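Local coordinates for uncharacterized protein (Bdellovibrio bacteriovorus, PDB 3TM8) that binds two iron ions in an HD-type helical domain and is probably related in function to the HD-GYP cyclic-di-GMP phosphodiesterases, at residues Y42-N46 against D47-L51; K244-D247 against Q248-N252; S210-N213 against L214-L218. All coordinates share one frame; numbering follows the deposited sequence. Where two conformers were deposited one is given.

Contact 1: Y42-N46 against D47-L51; sequences YVKIN and DKMIL
K44 reaches D47 because its CG stands anti to the backbone N (chi1 -173°) and the chain then bends twice, at chi3 71° and chi4 74°, curling the ammonium back over the turn. D47 turns its carboxylate to the same side, and the two side chains run alongside each other, pointing the same way. The salt bridge from K44 NZ to D47 OD1 is 2.9 Å long and meets the oxygen nearly along its C-O axis. A water accepts from both K44 NZ and the backbone N of D47, each 2.9 Å from its oxygen, tying the lysine end to the turn itself.

This is a two-residue beta hairpin: a type I' turn runs from I45 to K48, with N46 and D47 both in the left-handed region that this turn requires. I45 with K48 and V43 with I50 are hydrogen-bonded pairs, each joined by two backbone bonds.

On the face shared by Y42, K44, M49 and L51, L51 CD1 sits over the Y42 ring in a CH-pi contact, 4.3 Å from the centroid and displaced toward the rim. Y42 CB also packs on M49 CB at 4.0 Å. On the other face, which carries V43, I45, K48 and I50, I45 CB meets I50 CG1 at 4.0 Å. The Y42 hydroxyl bonds N40, and its ring meets Y23 edge-to-face.

The hairpin thus combines an aromatic-aliphatic base, backed by strand 74-78, with an exposed ionic tip, where solvent would probably weaken the charge pairing.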
loop_
_atom_site.group_PDB
_atom_site.type_symbol
_atom_site.label_atom_id
_atom_site.label_comp_id
_atom_site.label_asym_id
_atom_site.label_seq_id
_atom_site.Cartn_x
_atom_site.Cartn_y
_atom_site.Cartn_z
ATOM N N TYR A 42 -2.757 -22.212 -8.036
ATOM C CA TYR A 42 -2.122 -22.390 -9.326
ATOM C C TYR A 42 -1.544 -21.077 -9.828
ATOM O O TYR A 42 -2.109 -20.006 -9.589
ATOM C CB TYR A 42 -3.157 -22.897 -10.335
ATOM C CG TYR A 42 -3.785 -24.217 -9.938
ATOM C CD1 TYR A 42 -3.362 -25.410 -10.513
ATOM C CD2 TYR A 42 -4.784 -24.274 -8.969
ATOM C CE1 TYR A 42 -3.924 -26.618 -10.142
ATOM C CE2 TYR A 42 -5.349 -25.477 -8.586
ATOM C CZ TYR A 42 -4.920 -26.646 -9.174
ATOM O OH TYR A 42 -5.496 -27.832 -8.786
ATOM N N VAL A 43 -0.407 -21.169 -10.512
ATOM C CA VAL A 43 0.201 -20.035 -11.192
ATOM C C VAL A 43 -0.045 -20.211 -12.689
ATOM O O VAL A 43 0.119 -21.308 -13.231
ATOM C CB VAL A 43 1.728 -19.972 -10.920
ATOM C CG1 VAL A 43 2.385 -18.883 -11.762
ATOM C CG2 VAL A 43 2.004 -19.741 -9.438
ATOM N N LYS A 44 -0.443 -19.138 -13.358
ATOM C CA LYS A 44 -0.686 -19.205 -14.791
ATOM C C LYS A 44 0.623 -19.051 -15.556
ATOM O O LYS A 44 1.303 -18.040 -15.427
ATOM C CB LYS A 44 -1.683 -18.119 -15.204
ATOM C CG LYS A 44 -2.130 -18.210 -16.656
ATOM C CD LYS A 44 -3.248 -17.209 -16.951
ATOM C CE LYS A 44 -2.740 -15.776 -16.950
ATOM N NZ LYS A 44 -1.937 -15.461 -18.171
ATOM N N ILE A 45 0.983 -20.070 -16.332
ATOM C CA ILE A 45 2.163 -19.997 -17.183
ATOM C C ILE A 45 1.768 -20.397 -18.593
ATOM O O ILE A 45 1.181 -21.454 -18.801
ATOM C CB ILE A 45 3.284 -20.916 -16.680
ATOM C CG1 ILE A 45 3.695 -20.504 -15.267
ATOM C CG2 ILE A 45 4.474 -20.868 -17.628
ATOM C CD1 ILE A 45 4.920 -21.199 -14.774
ATOM N N ASN A 46 2.077 -19.536 -19.559
ATOM C CA ASN A 46 1.652 -19.768 -20.934
ATOM C C ASN A 46 0.163 -20.114 -21.004
ATOM O O ASN A 46 -0.251 -21.016 -21.737
ATOM C CB ASN A 46 2.505 -20.854 -21.590
ATOM C CG ASN A 46 3.976 -20.513 -21.578
ATOM O OD1 ASN A 46 4.348 -19.341 -21.508
ATOM N ND2 ASN A 46 4.824 -21.529 -21.647
ATOM N N ASP A 47 -0.625 -19.381 -20.219
ATOM C CA ASP A 47 -2.083 -19.529 -20.146
ATOM C C ASP A 47 -2.603 -20.898 -19.682
ATOM O O ASP A 47 -3.754 -21.244 -19.946
ATOM C CB ASP A 47 -2.752 -19.097 -21.456
ATOM C CG ASP A 47 -2.760 -17.584 -21.637
ATOM O OD1 ASP A 47 -2.667 -16.849 -20.627
ATOM O OD2 ASP A 47 -2.864 -17.123 -22.789
ATOM N N LYS A 48 -1.766 -21.655 -18.980
ATOM C CA LYS A 48 -2.194 -22.895 -18.340
ATOM C C LYS A 48 -2.070 -22.737 -16.837
ATOM O O LYS A 48 -1.169 -22.041 -16.367
ATOM C CB LYS A 48 -1.311 -24.059 -18.800
ATOM C CG LYS A 48 -1.297 -24.283 -20.307
ATOM C CD LYS A 48 -0.474 -25.503 -20.675
ATOM C CE LYS A 48 -0.579 -25.790 -22.164
ATOM N NZ LYS A 48 0.247 -26.952 -22.567
ATOM N N MET A 49 -2.947 -23.410 -16.095
ATOM C CA MET A 49 -2.946 -23.324 -14.638
ATOM C C MET A 49 -2.030 -24.388 -14.064
ATOM O O MET A 49 -2.331 -25.578 -14.120
ATOM C CB MET A 49 -4.362 -23.494 -14.086
ATOM C CG MET A 49 -5.315 -22.444 -14.592
ATOM S SD MET A 49 -4.790 -20.792 -14.083
ATOM C CE MET A 49 -6.129 -19.789 -14.726
ATOM N N ILE A 50 -0.902 -23.958 -13.520
ATOM C CA ILE A 50 0.116 -24.877 -13.047
ATOM C C ILE A 50 0.112 -24.944 -11.525
ATOM O O ILE A 50 0.280 -23.930 -10.845
ATOM C CB ILE A 50 1.512 -24.433 -13.519
ATOM C CG1 ILE A 50 1.503 -24.094 -15.015
ATOM C CG2 ILE A 50 2.528 -25.501 -13.190
ATOM C CD1 ILE A 50 1.015 -25.202 -15.916
ATOM N N LEU A 51 -0.086 -26.139 -10.984
ATOM C CA LEU A 51 -0.132 -26.311 -9.535
ATOM C C LEU A 51 1.158 -25.812 -8.889
ATOM O O LEU A 51 2.251 -26.200 -9.302
ATOM C CB LEU A 51 -0.347 -27.784 -9.197
ATOM C CG LEU A 51 -0.409 -28.175 -7.725
ATOM C CD1 LEU A 51 -1.578 -27.493 -7.051
ATOM C CD2 LEU A 51 -0.533 -29.697 -7.610
HETATM O O HOH W 1 0.340 -16.959 -19.035
#

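Contact 2: K244-D247 against Q248-N252; sequences KHFD and QTVIN
F246 packs on V250 and I251 at this helix start; its side chain crosses that of V250 at about a right angle, with V250 CG1 4.0 Å from F246 CD1 at the ring. The next residue, I251, brings CD1 to 3.9 Å from F246 CB. The other branch of V250, CG2, lies anti to the carbonyl carbon and packs against D247 CB at 4.0 Å. Outside the pair, Y133 and V240 add to the cover of F246, while L198 and L202 of helix 190-202 back V250.

Hydrogen bonds form the polar part. I251 N gives a helical bond to D247 O, 3.1 Å long. Along the exposed side, Q248 bends at chi2 (63°) to bring NE2 within 2.9 Å of N252 OD1, one helical turn on; the oxygen lies in the amide plane of Q248, but NE2 approaches from above the plane of the N252 amide.

Charge enters through D247. It holds the N-cap position of helix 248-256, yet its carboxylate makes no capping bond. Its carbonyl takes the helical bond, while its carboxylate, paired with K137 and Y133, ties the helix start to helix 130-149; the pairing with K137 would probably favour its ionised form.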
loop_
_atom_site.group_PDB
_atom_site.type_symbol
_atom_site.label_atom_id
_atom_site.label_comp_id
_atom_site.label_asym_id
_atom_site.label_seq_id
_atom_site.Cartn_x
_atom_site.Cartn_y
_atom_site.Cartn_z
ATOM N N LYS A 244 -19.530 9.422 -6.474
ATOM C CA LYS A 244 -20.216 9.937 -5.294
ATOM C C LYS A 244 -19.714 9.312 -4.001
ATOM O O LYS A 244 -19.716 9.959 -2.955
ATOM C CB LYS A 244 -21.727 9.720 -5.416
ATOM C CG LYS A 244 -22.319 10.154 -6.746
ATOM C CD LYS A 244 -23.767 9.703 -6.870
ATOM C CE LYS A 244 -24.237 9.720 -8.317
ATOM N NZ LYS A 244 -23.519 8.717 -9.158
ATOM N N HIS A 245 -19.291 8.054 -4.071
ATOM C CA HIS A 245 -18.886 7.332 -2.870
ATOM C C HIS A 245 -17.460 7.639 -2.423
ATOM O O HIS A 245 -17.080 7.293 -1.311
ATOM C CB HIS A 245 -19.080 5.820 -3.039
ATOM C CG HIS A 245 -18.361 5.242 -4.217
ATOM N ND1 HIS A 245 -18.820 5.384 -5.507
ATOM C CD2 HIS A 245 -17.223 4.514 -4.299
ATOM C CE1 HIS A 245 -17.994 4.769 -6.337
ATOM N NE2 HIS A 245 -17.018 4.233 -5.629
ATOM N N PHE A 246 -16.666 8.278 -3.282
ATOM C CA PHE A 246 -15.308 8.650 -2.889
ATOM C C PHE A 246 -15.314 9.857 -1.956
ATOM O O PHE A 246 -15.980 10.861 -2.219
ATOM C CB PHE A 246 -14.415 8.923 -4.108
ATOM C CG PHE A 246 -13.632 7.722 -4.563
ATOM C CD1 PHE A 246 -12.261 7.659 -4.365
ATOM C CD2 PHE A 246 -14.269 6.654 -5.172
ATOM C CE1 PHE A 246 -11.539 6.555 -4.774
ATOM C CE2 PHE A 246 -13.550 5.545 -5.584
ATOM C CZ PHE A 246 -12.182 5.496 -5.384
ATOM N N ASP A 247 -14.572 9.756 -0.860
ATOM C CA ASP A 247 -14.415 10.894 0.042
ATOM C C ASP A 247 -13.537 11.977 -0.585
ATOM O O ASP A 247 -12.539 11.675 -1.234
ATOM C CB ASP A 247 -13.804 10.449 1.365
ATOM C CG ASP A 247 -14.719 9.535 2.146
ATOM O OD1 ASP A 247 -15.591 10.050 2.875
ATOM O OD2 ASP A 247 -14.564 8.303 2.027
ATOM N N GLN A 248 -13.899 13.238 -0.373
ATOM C CA GLN A 248 -13.123 14.333 -0.950
ATOM C C GLN A 248 -11.651 14.285 -0.534
ATOM O O GLN A 248 -10.767 14.543 -1.348
ATOM C CB GLN A 248 -13.726 15.690 -0.587
ATOM C CG GLN A 248 -13.064 16.844 -1.327
ATOM C CD GLN A 248 -13.245 16.745 -2.834
ATOM O OE1 GLN A 248 -14.359 16.550 -3.322
ATOM N NE2 GLN A 248 -12.150 16.873 -3.578
ATOM N N THR A 249 -11.387 13.953 0.727
ATOM C CA THR A 249 -10.013 13.871 1.208
ATOM C C THR A 249 -9.210 12.847 0.403
ATOM O O THR A 249 -8.040 13.064 0.086
ATOM C CB THR A 249 -9.960 13.472 2.686
ATOM O OG1 THR A 249 -10.582 14.491 3.480
ATOM C CG2 THR A 249 -8.518 13.276 3.138
ATOM N N VAL A 250 -9.843 11.720 0.084
ATOM C CA VAL A 250 -9.193 10.665 -0.687
ATOM C C VAL A 250 -8.904 11.140 -2.118
ATOM O O VAL A 250 -7.805 10.935 -2.643
ATOM C CB VAL A 250 -10.063 9.392 -0.670
ATOM C CG1 VAL A 250 -9.493 8.337 -1.599
ATOM C CG2 VAL A 250 -10.183 8.862 0.763
ATOM N N ILE A 251 -9.887 11.784 -2.741
ATOM C CA ILE A 251 -9.689 12.394 -4.051
ATOM C C ILE A 251 -8.543 13.402 -4.004
ATOM O O ILE A 251 -7.697 13.432 -4.891
ATOM C CB ILE A 251 -10.974 13.091 -4.557
ATOM C CG1 ILE A 251 -12.094 12.061 -4.758
ATOM C CG2 ILE A 251 -10.699 13.879 -5.846
ATOM C CD1 ILE A 251 -13.492 12.679 -4.788
ATOM N N ASN A 252 -8.517 14.234 -2.966
ATOM C CA ASN A 252 -7.437 15.207 -2.828
ATOM C C ASN A 252 -6.071 14.553 -2.727
ATOM O O ASN A 252 -5.115 15.014 -3.334
ATOM C CB ASN A 252 -7.649 16.092 -1.603
ATOM C CG ASN A 252 -8.831 17.020 -1.756
ATOM O OD1 ASN A 252 -9.348 17.212 -2.860
ATOM N ND2 ASN A 252 -9.267 17.608 -0.644
#

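Contact 3: S210-N213 against L214-L218; sequences SPLN and LNQPL
The loop begins with an ST turn, S210 OG accepting from L212 N, and passes through an inverse gamma turn centred on N215, in which Q216 N bonds L214 O weakly.

Residues that follow grip N213 at two points. Its side chain, with CG anti to the backbone N (chi1 176°), folds forward so that OD1 accepts from N215 N at 2.9 Å; the donor stands above the amide plane, the bond bent to 144°. Its carbonyl O receives Q216 NE2 at 2.8 Å, in the carbonyl plane and on a lone pair. Q216 places CG between its own backbone N and carbonyl carbon (chi1 63°), then extends back over the turn. The same NE2 also bonds D225.

The leucines cross at about a right angle, L212 CD2 touching L214 CD2 at 3.6 Å. A water accepts from L214 N at 2.9 Å and donates a longer bond to L212 O.

R289 bonds the carbonyls of L214 and Q216. Side-chain amides, the R289 guanidinium and a water thus supply several of the polar partners of this loop; the L214 side chain lies about 4 Å from a phosphate that probably came from the crystallisation liquor but may mark a pocket.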
loop_
_atom_site.group_PDB
_atom_site.type_symbol
_atom_site.label_atom_id
_atom_site.label_comp_id
_atom_site.label_asym_id
_atom_site.label_seq_id
_atom_site.Cartn_x
_atom_site.Cartn_y
_atom_site.Cartn_z
ATOM N N SER A 210 -0.229 1.094 -15.826
ATOM C CA SER A 210 0.642 1.967 -16.595
ATOM C C SER A 210 1.837 1.177 -17.133
ATOM O O SER A 210 2.305 0.244 -16.481
ATOM C CB SER A 210 1.142 3.100 -15.700
ATOM O OG SER A 210 2.181 3.811 -16.342
ATOM N N PRO A 211 2.350 1.561 -18.317
ATOM C CA PRO A 211 3.524 0.868 -18.858
ATOM C C PRO A 211 4.811 1.357 -18.209
ATOM O O PRO A 211 5.880 0.818 -18.479
ATOM C CB PRO A 211 3.508 1.256 -20.340
ATOM C CG PRO A 211 2.830 2.584 -20.364
ATOM C CD PRO A 211 1.793 2.541 -19.265
ATOM N N LEU A 212 4.710 2.371 -17.359
ATOM C CA LEU A 212 5.888 2.931 -16.724
ATOM C C LEU A 212 6.519 1.958 -15.738
ATOM O O LEU A 212 5.827 1.376 -14.906
ATOM C CB LEU A 212 5.516 4.223 -15.991
ATOM C CG LEU A 212 6.630 4.970 -15.252
ATOM C CD1 LEU A 212 7.713 5.457 -16.209
ATOM C CD2 LEU A 212 6.034 6.137 -14.489
ATOM N N ASN A 213 7.836 1.804 -15.814
ATOM C CA ASN A 213 8.582 1.104 -14.772
ATOM C C ASN A 213 8.876 2.076 -13.635
ATOM O O ASN A 213 9.679 2.992 -13.794
ATOM C CB ASN A 213 9.892 0.540 -15.333
ATOM C CG ASN A 213 10.755 -0.124 -14.270
ATOM O OD1 ASN A 213 10.316 -0.358 -13.145
ATOM N ND2 ASN A 213 11.993 -0.450 -14.635
ATOM N N LEU A 214 8.209 1.885 -12.500
ATOM C CA LEU A 214 8.356 2.808 -11.378
ATOM C C LEU A 214 9.675 2.632 -10.652
ATOM O O LEU A 214 10.124 3.519 -9.934
ATOM C CB LEU A 214 7.223 2.624 -10.372
ATOM C CG LEU A 214 5.839 3.014 -10.875
ATOM C CD1 LEU A 214 4.811 2.739 -9.801
ATOM C CD2 LEU A 214 5.813 4.476 -11.293
ATOM N N ASN A 215 10.283 1.470 -10.834
ATOM C CA ASN A 215 11.493 1.106 -10.117
ATOM C C ASN A 215 12.735 1.698 -10.780
ATOM O O ASN A 215 13.648 0.977 -11.192
ATOM C CB ASN A 215 11.579 -0.419 -10.017
ATOM C CG ASN A 215 12.671 -0.892 -9.078
ATOM O OD1 ASN A 215 13.356 -1.881 -9.357
ATOM N ND2 ASN A 215 12.839 -0.197 -7.963
ATOM N N GLN A 216 12.747 3.024 -10.894
ATOM C CA GLN A 216 13.897 3.756 -11.410
ATOM C C GLN A 216 13.843 5.170 -10.830
ATOM O O GLN A 216 12.767 5.649 -10.468
ATOM C CB GLN A 216 13.874 3.790 -12.936
ATOM C CG GLN A 216 12.679 4.512 -13.521
ATOM C CD GLN A 216 12.659 4.484 -15.043
ATOM O OE1 GLN A 216 13.660 4.783 -15.695
ATOM N NE2 GLN A 216 11.513 4.140 -15.613
ATOM N N PRO A 217 15.001 5.837 -10.719
ATOM C CA PRO A 217 14.987 7.204 -10.183
ATOM C C PRO A 217 14.305 8.187 -11.130
ATOM O O PRO A 217 14.557 8.140 -12.338
ATOM C CB PRO A 217 16.477 7.543 -10.033
ATOM C CG PRO A 217 17.172 6.208 -9.996
ATOM C CD PRO A 217 16.370 5.332 -10.915
ATOM N N LEU A 218 13.451 9.061 -10.593
ATOM C CA LEU A 218 12.766 10.063 -11.414
ATOM C C LEU A 218 13.744 10.909 -12.219
ATOM O O LEU A 218 13.494 11.221 -13.381
ATOM C CB LEU A 218 11.888 10.988 -10.562
ATOM C CG LEU A 218 10.718 10.322 -9.842
ATOM C CD1 LEU A 218 9.903 11.362 -9.085
ATOM C CD2 LEU A 218 9.835 9.548 -10.813
HETATM O O HOH W 2 6.538 -0.459 -12.283
#

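How the contacts relate
Each contact joins neighbouring residues of one continuous stretch, but the three stand at different distances from the two iron ions. Of the two contacts in the HD domain, contact 3 is the nearer to the metals, with the L214 side chain about 7 Å from an iron and about 5 Å from that of D204, the ligand common to both. In contact 2 the V250 side chain lies about 13 Å from a bound iron. These two contacts are about 26 Å apart between centres, in loop 210-218 and at the start of helix 248-256, which leads toward ligands H257 and E258. Contact 1 is a peripheral hairpin, its centre about 38 Å from that of contact 2 and about 27 Å from that of contact 3.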